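Local coordinates for protein VlsE1 (PDB 1L8W) that is a variable surface lipoprotein antigen of the Lyme disease spirochete and probably serves evasion of the host immune response through antigenic switching, at residues A[60-65]-A[130-135]; A[75-80]-A[113-118]; A[122-127]-A[163-168]; A[154-159]-A[280-285]; A[228-233]-A[245-250]. One frame throughout, in Å; residues are numbered along the deposited sequence.

Contact 1 of 5, residues A[60-65]-A[130-135]; sequences SDVKTY and GASSGT
The side chain of K63 lies along the carbonyl of S132: CB is 3.3 Å from S132 O, and CG and CD keep to nearly the same distance, so the oxygen meets the flank of the methylene chain. CG stands anti to the backbone N of K63 (chi1 -172°) and the chain runs straight until chi4, where a bend turns NZ toward the end of helix 106-131. There NZ bonds to the backbone oxygen of E129 and to a water at 2.7 Å, which donates in turn to G130 O. Beside this, V62 CG1 packs against S132 OG at 3.6 Å; the hydroxyl is itself hydrogen-bonded to A128 O. At the other end a second water links S60 OG (2.7 Å) to T135 O. S132 is the centre of an inverse gamma turn, by which the chain leaves its helix and passes the start of helix 59-80; I159 of helix 153-170 also touches S132. With no direct hydrogen bond between 60-65 and 130-135, polar linkage between them runs through the two waters, and the carbonyl of E129 and the water at this helix C-terminus would be expected to favour the charged form of K63.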
# COMPACT_ATOMS: atom_id res chain seq x y z
N SER A 60 0.92 8.58 -9.42
CA SER A 60 1.87 8.32 -10.49
C SER A 60 3.29 8.18 -9.91
O SER A 60 4.14 7.51 -10.50
CB SER A 60 1.83 9.45 -11.53
OG SER A 60 2.28 10.68 -10.99
N ASP A 61 3.53 8.80 -8.76
CA ASP A 61 4.82 8.71 -8.10
C ASP A 61 5.03 7.26 -7.64
O ASP A 61 6.17 6.79 -7.54
CB ASP A 61 4.88 9.63 -6.88
CG ASP A 61 5.01 11.09 -7.25
OD1 ASP A 61 5.89 11.39 -8.08
OD2 ASP A 61 4.25 11.92 -6.73
N VAL A 62 3.92 6.56 -7.39
CA VAL A 62 3.97 5.18 -6.95
C VAL A 62 4.52 4.30 -8.07
O VAL A 62 5.30 3.38 -7.84
CB VAL A 62 2.55 4.67 -6.55
CG1 VAL A 62 2.61 3.19 -6.16
CG2 VAL A 62 2.02 5.50 -5.39
N LYS A 63 4.09 4.59 -9.29
CA LYS A 63 4.55 3.84 -10.45
C LYS A 63 6.03 4.11 -10.63
O LYS A 63 6.83 3.19 -10.83
CB LYS A 63 3.77 4.26 -11.69
CG LYS A 63 4.02 3.40 -12.93
CD LYS A 63 3.25 3.96 -14.12
CE LYS A 63 3.41 3.09 -15.35
NZ LYS A 63 2.77 1.77 -15.18
N THR A 64 6.40 5.38 -10.53
CA THR A 64 7.79 5.80 -10.67
C THR A 64 8.68 5.07 -9.67
O THR A 64 9.79 4.63 -10.00
CB THR A 64 7.92 7.33 -10.46
OG1 THR A 64 7.13 8.01 -11.45
CG2 THR A 64 9.37 7.79 -10.56
N TYR A 65 8.19 4.95 -8.44
CA TYR A 65 8.91 4.25 -7.38
C TYR A 65 9.24 2.82 -7.82
O TYR A 65 10.39 2.40 -7.76
CB TYR A 65 8.09 4.22 -6.09
CG TYR A 65 8.64 3.24 -5.07
CD1 TYR A 65 9.72 3.58 -4.24
CD2 TYR A 65 8.11 1.95 -4.97
CE1 TYR A 65 10.26 2.64 -3.34
CE2 TYR A 65 8.65 1.01 -4.08
CZ TYR A 65 9.72 1.36 -3.28
OH TYR A 65 10.25 0.41 -2.43
N GLY A 130 2.95 -2.23 -13.12
CA GLY A 130 1.88 -2.20 -14.10
C GLY A 130 0.52 -1.90 -13.50
O GLY A 130 -0.40 -1.44 -14.19
N ALA A 131 0.38 -2.18 -12.20
CA ALA A 131 -0.88 -1.95 -11.50
C ALA A 131 -1.01 -0.53 -10.95
O ALA A 131 -2.10 -0.11 -10.56
CB ALA A 131 -1.02 -2.97 -10.35
N SER A 132 0.11 0.19 -10.92
CA SER A 132 0.12 1.56 -10.42
C SER A 132 -0.21 2.56 -11.54
O SER A 132 0.58 3.44 -11.89
CB SER A 132 1.49 1.86 -9.82
OG SER A 132 1.83 0.88 -8.85
N SER A 133 -1.42 2.43 -12.07
CA SER A 133 -1.90 3.25 -13.18
C SER A 133 -2.63 4.53 -12.82
O SER A 133 -3.21 5.16 -13.69
CB SER A 133 -2.83 2.40 -14.04
OG SER A 133 -3.80 1.77 -13.22
N GLY A 134 -2.60 4.93 -11.56
CA GLY A 134 -3.30 6.15 -11.19
C GLY A 134 -2.56 7.41 -11.56
O GLY A 134 -1.36 7.38 -11.84
N THR A 135 -3.28 8.53 -11.57
CA THR A 135 -2.66 9.81 -11.90
C THR A 135 -3.03 10.88 -10.87
O THR A 135 -2.31 11.86 -10.70
CB THR A 135 -3.04 10.30 -13.33
OG1 THR A 135 -4.46 10.45 -13.43
CG2 THR A 135 -2.57 9.30 -14.39
O HOH W 1 0.23 12.17 -11.90
O HOH W 2 0.10 1.45 -15.59

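Contact 2 of 5, residues A[75-80]-A[113-118]; sequences KTKTDL and EVSELL
L80 pushes its CD2 methyl against V114 CG1 at 3.5 Å, closer than usual van der Waals contact, and the two side chains cross at about a right angle. The same CD2 lies 3.9 Å from L118 CD1, so one methyl of L80 touches two residues a helical turn apart. L118 slides past K77 in the opposite direction, its CD1 reaching the backbone of the partner helix, 3.5 Å from K77 CA, while its other methyl, CD2, meets T76 CG2 at 4.0 Å. The segment axes run antiparallel at 162° and come within 9.9 Å, the geometry of neighbouring helices in an elongated bundle; helix 294-333 packs on the same apolar side, placing L328 on L80, V331 on V114 and V324 on L118. The outer side is looser and more polar. Here the end of K77, with CG anti to its own N (chi1 -179°), extends until chi4 bends it across S115. There CE, not the ammonium, comes nearest to the serine, 3.3 Å from S115 OG, and no hydrogen bond joins the two segments. K77 NZ has a long, weak ion pair with D119, one turn beyond S115, at the partly exposed margin of the helix pair.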
# COMPACT_ATOMS: atom_id res chain seq x y z
N LYS A 75 20.07 -3.62 -12.85
CA LYS A 75 21.48 -3.28 -12.91
C LYS A 75 22.30 -4.15 -11.97
O LYS A 75 23.37 -4.66 -12.33
CB LYS A 75 21.69 -1.81 -12.56
CG LYS A 75 23.13 -1.40 -12.68
CD LYS A 75 23.30 0.04 -13.08
CE LYS A 75 24.69 0.23 -13.69
NZ LYS A 75 25.76 -0.36 -12.83
N THR A 76 21.80 -4.31 -10.75
CA THR A 76 22.48 -5.15 -9.77
C THR A 76 22.61 -6.57 -10.33
O THR A 76 23.64 -7.21 -10.15
CB THR A 76 21.70 -5.18 -8.43
OG1 THR A 76 21.94 -3.98 -7.70
CG2 THR A 76 22.11 -6.38 -7.59
N LYS A 77 21.58 -7.05 -11.01
CA LYS A 77 21.63 -8.40 -11.59
C LYS A 77 22.70 -8.50 -12.68
O LYS A 77 23.35 -9.53 -12.82
CB LYS A 77 20.28 -8.80 -12.15
CG LYS A 77 20.27 -10.21 -12.76
CD LYS A 77 18.89 -10.61 -13.22
CE LYS A 77 18.86 -12.05 -13.72
NZ LYS A 77 19.67 -12.23 -14.96
N THR A 78 22.85 -7.44 -13.47
CA THR A 78 23.85 -7.42 -14.53
C THR A 78 25.26 -7.45 -13.91
O THR A 78 26.11 -8.27 -14.29
CB THR A 78 23.73 -6.15 -15.41
OG1 THR A 78 22.43 -6.09 -16.01
CG2 THR A 78 24.80 -6.14 -16.49
N ASP A 79 25.50 -6.56 -12.95
CA ASP A 79 26.80 -6.49 -12.29
C ASP A 79 27.16 -7.80 -11.59
O ASP A 79 28.32 -8.14 -11.45
CB ASP A 79 26.83 -5.34 -11.28
CG ASP A 79 26.52 -3.99 -11.93
OD1 ASP A 79 26.73 -3.85 -13.15
OD2 ASP A 79 26.07 -3.07 -11.20
N LEU A 80 26.14 -8.54 -11.18
CA LEU A 80 26.38 -9.81 -10.50
C LEU A 80 26.81 -10.88 -11.51
O LEU A 80 27.76 -11.62 -11.27
CB LEU A 80 25.10 -10.26 -9.80
CG LEU A 80 25.24 -11.53 -8.97
CD1 LEU A 80 26.18 -11.26 -7.82
CD2 LEU A 80 23.88 -11.97 -8.47
N GLU A 113 21.60 -18.60 -7.50
CA GLU A 113 20.52 -18.42 -6.53
C GLU A 113 20.17 -16.95 -6.31
O GLU A 113 19.00 -16.58 -6.23
CB GLU A 113 20.90 -19.08 -5.20
CG GLU A 113 22.27 -18.67 -4.68
CD GLU A 113 22.54 -19.21 -3.28
OE1 GLU A 113 22.43 -20.44 -3.09
OE2 GLU A 113 22.87 -18.40 -2.38
N VAL A 114 21.19 -16.11 -6.19
CA VAL A 114 20.99 -14.68 -5.97
C VAL A 114 20.39 -14.07 -7.24
O VAL A 114 19.56 -13.17 -7.17
CB VAL A 114 22.32 -13.98 -5.63
CG1 VAL A 114 22.13 -12.48 -5.53
CG2 VAL A 114 22.86 -14.52 -4.32
N SER A 115 20.82 -14.58 -8.39
CA SER A 115 20.33 -14.10 -9.67
C SER A 115 18.84 -14.42 -9.81
O SER A 115 18.06 -13.59 -10.27
CB SER A 115 21.11 -14.75 -10.82
OG SER A 115 20.62 -14.34 -12.08
N GLU A 116 18.46 -15.63 -9.41
CA GLU A 116 17.07 -16.06 -9.50
C GLU A 116 16.23 -15.20 -8.58
O GLU A 116 15.09 -14.84 -8.90
CB GLU A 116 16.96 -17.53 -9.08
CG GLU A 116 15.92 -18.33 -9.85
CD GLU A 116 16.55 -19.31 -10.84
OE1 GLU A 116 17.42 -20.10 -10.42
OE2 GLU A 116 16.16 -19.30 -12.03
N LEU A 117 16.81 -14.87 -7.42
CA LEU A 117 16.15 -14.04 -6.42
C LEU A 117 15.88 -12.69 -7.08
O LEU A 117 14.74 -12.22 -7.10
CB LEU A 117 17.07 -13.88 -5.20
CG LEU A 117 16.61 -13.28 -3.87
CD1 LEU A 117 17.40 -12.02 -3.58
CD2 LEU A 117 15.11 -13.00 -3.87
N LEU A 118 16.93 -12.09 -7.65
CA LEU A 118 16.79 -10.81 -8.33
C LEU A 118 15.70 -10.86 -9.40
O LEU A 118 14.91 -9.93 -9.53
CB LEU A 118 18.12 -10.39 -8.95
CG LEU A 118 19.20 -9.99 -7.94
CD1 LEU A 118 20.56 -9.94 -8.62
CD2 LEU A 118 18.85 -8.65 -7.32

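Contact 3 of 5, residues A[122-127]-A[163-168]; sequences VKAVKT and IKEIVE
A124 and E165 meet CB to CB at 3.6 Å in an antiparallel helix pair of the bundle, where helix 106-131 packs on helix 153-170. The short segments make an angle of 161° and their axes approach to 7.8 Å, a close spacing made possible by the small side chain of A124, which points toward the partner helix: its CB is 3.5 Å from I166 N.

E165 can be followed outward from that point. Its CB rests on the alanine methyl; the chain then runs along the margin of the interface through CG, which has no close partner in 122-127, and, extended beyond that atom, carries the carboxylate to T127, whose side chain it crosses at about a right angle. CD lies 4.0 Å from T127 OG1, and OE1 ends within 2.9 Å of that same hydroxyl oxygen. T127 OG1 also sits near K123 O, one turn back in its own helix, and as a single proton could serve either acceptor, the bond to E165 is not settled.

On the inner side, I166 starts off beside the partner helix but bends nearer at its end. CG1 is anti to the carbonyl carbon (chi1 -74°), which sets it 3.6 Å from A124 CB. Beyond it the side chain crosses V125 at about a right angle. Helix 294-333 backs this apolar edge, with I316 and I320 touching I166, while V69 and A70 of helix 59-80 lie against V125. The isoleucine terminates with CD1 placed 3.7 Å from V125 CG1.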
# COMPACT_ATOMS: atom_id res chain seq x y z
N VAL A 122 12.24 -8.47 -9.61
CA VAL A 122 11.94 -7.62 -10.75
C VAL A 122 10.56 -7.94 -11.31
O VAL A 122 9.76 -7.03 -11.56
CB VAL A 122 13.00 -7.77 -11.86
CG1 VAL A 122 12.60 -6.94 -13.08
CG2 VAL A 122 14.36 -7.32 -11.33
N LYS A 123 10.27 -9.22 -11.50
CA LYS A 123 8.97 -9.64 -12.01
C LYS A 123 7.86 -9.24 -11.05
O LYS A 123 6.78 -8.84 -11.47
CB LYS A 123 8.95 -11.16 -12.21
CG LYS A 123 9.47 -11.64 -13.57
CD LYS A 123 10.95 -11.32 -13.80
CE LYS A 123 11.38 -11.70 -15.22
NZ LYS A 123 12.84 -11.47 -15.47
N ALA A 124 8.15 -9.33 -9.75
CA ALA A 124 7.18 -8.97 -8.73
C ALA A 124 6.91 -7.46 -8.70
O ALA A 124 5.75 -7.04 -8.63
CB ALA A 124 7.66 -9.44 -7.35
N VAL A 125 7.96 -6.64 -8.76
CA VAL A 125 7.75 -5.20 -8.73
C VAL A 125 7.07 -4.74 -10.01
O VAL A 125 6.27 -3.81 -9.99
CB VAL A 125 9.08 -4.39 -8.54
CG1 VAL A 125 9.89 -4.96 -7.37
CG2 VAL A 125 9.88 -4.35 -9.83
N LYS A 126 7.36 -5.40 -11.13
CA LYS A 126 6.74 -5.03 -12.40
C LYS A 126 5.24 -5.31 -12.39
O LYS A 126 4.45 -4.64 -13.08
CB LYS A 126 7.42 -5.74 -13.57
CG LYS A 126 8.83 -5.21 -13.87
CD LYS A 126 9.41 -5.88 -15.12
CE LYS A 126 10.82 -5.38 -15.45
NZ LYS A 126 10.86 -3.91 -15.71
N THR A 127 4.84 -6.31 -11.61
CA THR A 127 3.42 -6.61 -11.49
C THR A 127 2.83 -5.38 -10.76
O THR A 127 1.83 -4.81 -11.20
CB THR A 127 3.16 -7.88 -10.64
OG1 THR A 127 3.78 -9.01 -11.26
CG2 THR A 127 1.67 -8.14 -10.53
N ILE A 163 2.66 -6.67 -4.46
CA ILE A 163 3.25 -6.58 -3.13
C ILE A 163 3.41 -7.97 -2.51
O ILE A 163 4.43 -8.26 -1.89
CB ILE A 163 2.41 -5.69 -2.21
CG1 ILE A 163 2.48 -4.24 -2.71
CG2 ILE A 163 2.90 -5.80 -0.77
CD1 ILE A 163 1.79 -3.24 -1.82
N LYS A 164 2.41 -8.83 -2.67
CA LYS A 164 2.51 -10.19 -2.14
C LYS A 164 3.68 -10.91 -2.81
O LYS A 164 4.48 -11.58 -2.14
CB LYS A 164 1.22 -10.98 -2.38
CG LYS A 164 1.31 -12.43 -1.89
CD LYS A 164 -0.06 -13.11 -1.84
CE LYS A 164 -0.47 -13.66 -3.19
NZ LYS A 164 0.27 -14.91 -3.54
N GLU A 165 3.80 -10.78 -4.13
CA GLU A 165 4.88 -11.41 -4.88
C GLU A 165 6.24 -10.89 -4.42
O GLU A 165 7.21 -11.64 -4.30
CB GLU A 165 4.70 -11.18 -6.38
CG GLU A 165 3.83 -12.23 -7.08
CD GLU A 165 3.21 -11.74 -8.39
OE1 GLU A 165 3.88 -10.99 -9.13
OE2 GLU A 165 2.06 -12.12 -8.68
N ILE A 166 6.31 -9.58 -4.17
CA ILE A 166 7.57 -8.99 -3.73
C ILE A 166 7.98 -9.58 -2.39
O ILE A 166 9.11 -10.04 -2.22
CB ILE A 166 7.43 -7.47 -3.57
CG1 ILE A 166 7.39 -6.80 -4.96
CG2 ILE A 166 8.58 -6.94 -2.74
CD1 ILE A 166 7.13 -5.30 -4.90
N VAL A 167 7.05 -9.58 -1.45
CA VAL A 167 7.28 -10.09 -0.11
C VAL A 167 7.65 -11.58 -0.09
O VAL A 167 8.51 -11.99 0.68
CB VAL A 167 6.04 -9.86 0.80
CG1 VAL A 167 6.31 -10.39 2.21
CG2 VAL A 167 5.71 -8.36 0.84
N GLU A 168 7.00 -12.37 -0.94
CA GLU A 168 7.31 -13.80 -0.99
C GLU A 168 8.68 -14.03 -1.63
O GLU A 168 9.47 -14.84 -1.15
CB GLU A 168 6.23 -14.56 -1.78
CG GLU A 168 4.82 -14.29 -1.29
CD GLU A 168 3.79 -15.30 -1.80
OE1 GLU A 168 3.83 -15.65 -3.00
OE2 GLU A 168 2.93 -15.72 -0.99

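Contact 4 of 5, residues A[154-159]-A[280-285]; sequences ASVKGI and GMAKDG
I159 and A282 form the apolar centre, CD1 of the isoleucine lying 3.9 Å from A282 CA, where helix 153-170 receives the end of helix 269-281. A282 is the first residue to leave helical geometry and opens a type II beta turn to G285, closed by a backbone bond from G285 N to A282 O. Its methyl faces the helix and is flanked by V156 CG2 at 3.8 Å. I159 CD1 also touches selenomethionine M281, 4.1 Å from its CB, while the selenium approaches I159 CG2; V309 and L313 of helix 294-333 pack on M281. V156 is in turn covered by I248, A251 and I252 of helix 247-252.

The polar edge begins at S155. Its OG stands anti to the backbone N (chi1 178°), directed at the turn, and lies 3.4 Å from A282 CB. The hydroxyl bonds to A131 O at the end of helix 106-131, its stronger polar partner, so it joins that helix end to the turn. K59 NZ bonds to the carbonyl oxygens of G280, A282 and G285, tying the last turn of the helix to the beta turn. Across the contact itself one hydrogen bond forms: K283 N donates to S155 OG over 3.1 Å, nearly straight at 164°.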
# COMPACT_ATOMS: atom_id res chain seq x y z
N ALA A 154 -8.83 -3.60 -10.77
CA ALA A 154 -7.65 -4.19 -11.38
C ALA A 154 -6.38 -3.54 -10.84
O ALA A 154 -5.34 -4.19 -10.73
CB ALA A 154 -7.71 -4.04 -12.90
N SER A 155 -6.46 -2.26 -10.50
CA SER A 155 -5.31 -1.54 -9.94
C SER A 155 -5.11 -1.98 -8.49
O SER A 155 -3.99 -2.25 -8.06
CB SER A 155 -5.54 -0.03 -10.00
OG SER A 155 -4.47 0.69 -9.42
N VAL A 156 -6.22 -2.04 -7.74
CA VAL A 156 -6.18 -2.45 -6.34
C VAL A 156 -5.60 -3.85 -6.17
O VAL A 156 -4.58 -4.03 -5.51
CB VAL A 156 -7.60 -2.46 -5.70
CG1 VAL A 156 -7.51 -2.87 -4.25
CG2 VAL A 156 -8.25 -1.09 -5.80
N LYS A 157 -6.25 -4.83 -6.78
CA LYS A 157 -5.81 -6.22 -6.68
C LYS A 157 -4.44 -6.45 -7.25
O LYS A 157 -3.67 -7.27 -6.72
CB LYS A 157 -6.81 -7.16 -7.36
CG LYS A 157 -8.13 -7.28 -6.65
CD LYS A 157 -8.89 -8.51 -7.13
CE LYS A 157 -9.20 -8.41 -8.61
NZ LYS A 157 -9.98 -7.18 -8.90
N GLY A 158 -4.12 -5.75 -8.33
CA GLY A 158 -2.81 -5.91 -8.94
C GLY A 158 -1.71 -5.34 -8.06
O GLY A 158 -0.63 -5.92 -7.94
N ILE A 159 -1.98 -4.20 -7.44
CA ILE A 159 -0.98 -3.61 -6.58
C ILE A 159 -0.74 -4.54 -5.40
O ILE A 159 0.41 -4.76 -5.00
CB ILE A 159 -1.42 -2.20 -6.11
CG1 ILE A 159 -1.39 -1.24 -7.31
CG2 ILE A 159 -0.50 -1.68 -5.01
CD1 ILE A 159 -1.81 0.17 -6.96
N GLY A 280 -5.23 4.84 -1.67
CA GLY A 280 -4.42 5.97 -2.05
C GLY A 280 -3.47 5.70 -3.21
O GLY A 280 -3.18 6.60 -4.00
N MSE A 281 -2.99 4.46 -3.34
CA MSE A 281 -2.07 4.11 -4.42
C MSE A 281 -2.79 3.75 -5.72
O MSE A 281 -2.25 3.96 -6.81
CB MSE A 281 -1.19 2.91 -4.04
CG MSE A 281 -0.28 3.08 -2.86
SE MSE A 281 0.79 1.46 -2.56
CE MSE A 281 2.42 2.00 -3.35
N ALA A 282 -3.99 3.19 -5.61
CA ALA A 282 -4.72 2.76 -6.79
C ALA A 282 -5.45 3.82 -7.60
O ALA A 282 -5.87 4.85 -7.10
CB ALA A 282 -5.68 1.64 -6.41
N LYS A 283 -5.59 3.53 -8.89
CA LYS A 283 -6.30 4.38 -9.83
C LYS A 283 -7.77 4.50 -9.41
O LYS A 283 -8.38 3.52 -9.00
CB LYS A 283 -6.23 3.75 -11.23
CG LYS A 283 -7.32 4.19 -12.19
CD LYS A 283 -7.38 3.27 -13.40
CE LYS A 283 -6.86 3.95 -14.65
NZ LYS A 283 -7.77 5.04 -15.10
N ASP A 284 -8.31 5.72 -9.52
CA ASP A 284 -9.69 6.04 -9.16
C ASP A 284 -9.99 5.93 -7.66
O ASP A 284 -11.14 6.06 -7.25
CB ASP A 284 -10.69 5.16 -9.92
CG ASP A 284 -10.69 5.44 -11.42
OD1 ASP A 284 -10.47 6.61 -11.82
OD2 ASP A 284 -10.92 4.49 -12.19
N GLY A 285 -8.96 5.68 -6.86
CA GLY A 285 -9.17 5.58 -5.43
C GLY A 285 -9.18 6.96 -4.81
O GLY A 285 -8.16 7.64 -4.81

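Contact 5 of 5, residues A[228-233]-A[245-250]; sequences VTAADA and KNPIAA
An N-capped helix start meets a helix end here: helix 247-252 begins beside the C-terminal part of helix 220-230 and the type I beta turn from A230 to A233. A230 is the meeting point. Its methyl touches P247 CG at 3.4 Å, tighter than usual van der Waals contact, and lies 3.7 Å from I248 CG1, so it sits between the proline ring and the base of the isoleucine chain. I248 extends further, with CG1 anti to the carbonyl carbon, and brings CD1 over the A230-A231 peptide, 3.4 Å from A231 N and equally close to A230 O. That oxygen accepts from A233 N, closing the turn, and thus has a backbone partner although a methyl lies against it.

The cap is made by N246. Its chi1 of 63° sets CG between the backbone N and the carbonyl carbon, and OD1 receives A249 N at 2.6 Å, the N-H pointing at it with an angle of 161° and the donor tilted 33° from the amide carbonyl plane. The other end of the amide, ND2, passes A233 CB at 3.8 Å and bonds to the backbone oxygen of E235. Farther out, A274 of helix 269-281 touches P247, L278 of that helix lies on I248, and K157 and A160 of helix 153-170 also touch the isoleucine.

Since no hydrogen bond crosses between 228-233 and 245-250, their association rests on apolar packing, while OD1 and ND2 of the buried asparagine each have a backbone partner, which would hold the amide in this orientation.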
# COMPACT_ATOMS: atom_id res chain seq x y z
N VAL A 228 -0.37 -8.19 2.22
CA VAL A 228 0.05 -9.51 1.75
C VAL A 228 -1.04 -10.55 2.03
O VAL A 228 -1.38 -11.36 1.16
CB VAL A 228 1.35 -9.93 2.45
CG1 VAL A 228 1.74 -11.32 2.02
CG2 VAL A 228 2.46 -8.94 2.12
N THR A 229 -1.59 -10.54 3.25
CA THR A 229 -2.64 -11.48 3.65
C THR A 229 -3.89 -11.24 2.82
O THR A 229 -4.54 -12.17 2.36
CB THR A 229 -3.00 -11.30 5.15
OG1 THR A 229 -1.83 -11.49 5.95
CG2 THR A 229 -4.06 -12.31 5.57
N ALA A 230 -4.23 -9.97 2.65
CA ALA A 230 -5.40 -9.59 1.89
C ALA A 230 -5.35 -10.17 0.47
O ALA A 230 -6.35 -10.67 -0.02
CB ALA A 230 -5.51 -8.09 1.84
N ALA A 231 -4.19 -10.09 -0.16
CA ALA A 231 -4.02 -10.58 -1.53
C ALA A 231 -4.36 -12.06 -1.64
O ALA A 231 -4.64 -12.56 -2.74
CB ALA A 231 -2.58 -10.35 -1.99
N ASP A 232 -4.34 -12.77 -0.52
CA ASP A 232 -4.65 -14.19 -0.51
C ASP A 232 -6.12 -14.49 -0.22
O ASP A 232 -6.55 -15.63 -0.32
CB ASP A 232 -3.74 -14.91 0.49
CG ASP A 232 -2.32 -15.06 -0.01
OD1 ASP A 232 -2.11 -15.85 -0.95
OD2 ASP A 232 -1.41 -14.37 0.51
N ALA A 233 -6.88 -13.47 0.13
CA ALA A 233 -8.31 -13.65 0.41
C ALA A 233 -9.01 -14.11 -0.87
O ALA A 233 -8.45 -14.02 -1.96
CB ALA A 233 -8.92 -12.34 0.90
N LYS A 245 -14.50 -7.43 4.44
CA LYS A 245 -13.81 -8.30 5.39
C LYS A 245 -12.29 -8.32 5.23
O LYS A 245 -11.58 -8.96 6.02
CB LYS A 245 -14.36 -9.73 5.29
CG LYS A 245 -15.79 -9.91 5.85
CD LYS A 245 -16.28 -11.34 5.71
CE LYS A 245 -17.66 -11.53 6.33
NZ LYS A 245 -17.67 -11.31 7.80
N ASN A 246 -11.79 -7.62 4.21
CA ASN A 246 -10.35 -7.54 3.98
C ASN A 246 -10.02 -6.17 3.40
O ASN A 246 -10.88 -5.53 2.79
CB ASN A 246 -9.89 -8.67 3.05
CG ASN A 246 -10.51 -8.57 1.66
OD1 ASN A 246 -10.16 -7.70 0.87
ND2 ASN A 246 -11.43 -9.48 1.35
N PRO A 247 -8.79 -5.67 3.60
CA PRO A 247 -8.45 -4.35 3.06
C PRO A 247 -8.62 -4.15 1.54
O PRO A 247 -8.88 -3.03 1.08
CB PRO A 247 -7.02 -4.11 3.56
CG PRO A 247 -6.49 -5.47 3.81
CD PRO A 247 -7.66 -6.25 4.35
N ILE A 248 -8.48 -5.22 0.75
CA ILE A 248 -8.64 -5.13 -0.70
C ILE A 248 -10.11 -4.84 -1.04
O ILE A 248 -10.41 -3.96 -1.85
CB ILE A 248 -8.18 -6.44 -1.41
CG1 ILE A 248 -6.65 -6.57 -1.29
CG2 ILE A 248 -8.60 -6.44 -2.88
CD1 ILE A 248 -6.09 -7.82 -1.93
N ALA A 249 -11.02 -5.57 -0.41
CA ALA A 249 -12.45 -5.37 -0.65
C ALA A 249 -12.90 -3.99 -0.18
O ALA A 249 -13.80 -3.38 -0.77
CB ALA A 249 -13.24 -6.45 0.07
N ALA A 250 -12.28 -3.51 0.90
CA ALA A 250 -12.62 -2.21 1.46
C ALA A 250 -12.09 -1.08 0.59
O ALA A 250 -12.78 -0.09 0.37
CB ALA A 250 -12.08 -2.08 2.90

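Overall arrangement
From the N terminus, helix 59-80 runs out and helix 106-131 returns: contact 2 joins them first, nested inside the longer loop that contact 1 closes at their other ends, about 24 Å away between centres. Contact 3 ties helix 106-131 to helix 153-170; its segments alternate with those of contact 1, so the two cross. Helix 153-170 is shared with contact 4, which crosses contact 3 and brings back residues 280-285 after 120 intervening residues. Contact 5 closes a short loop nested inside that span. Contact 4 touches contacts 1, 3 and 5, and contact 3 also touches contact 5, linking the paired long helices to the shorter ones, whereas contact 2 lies toward the far end of the molecule.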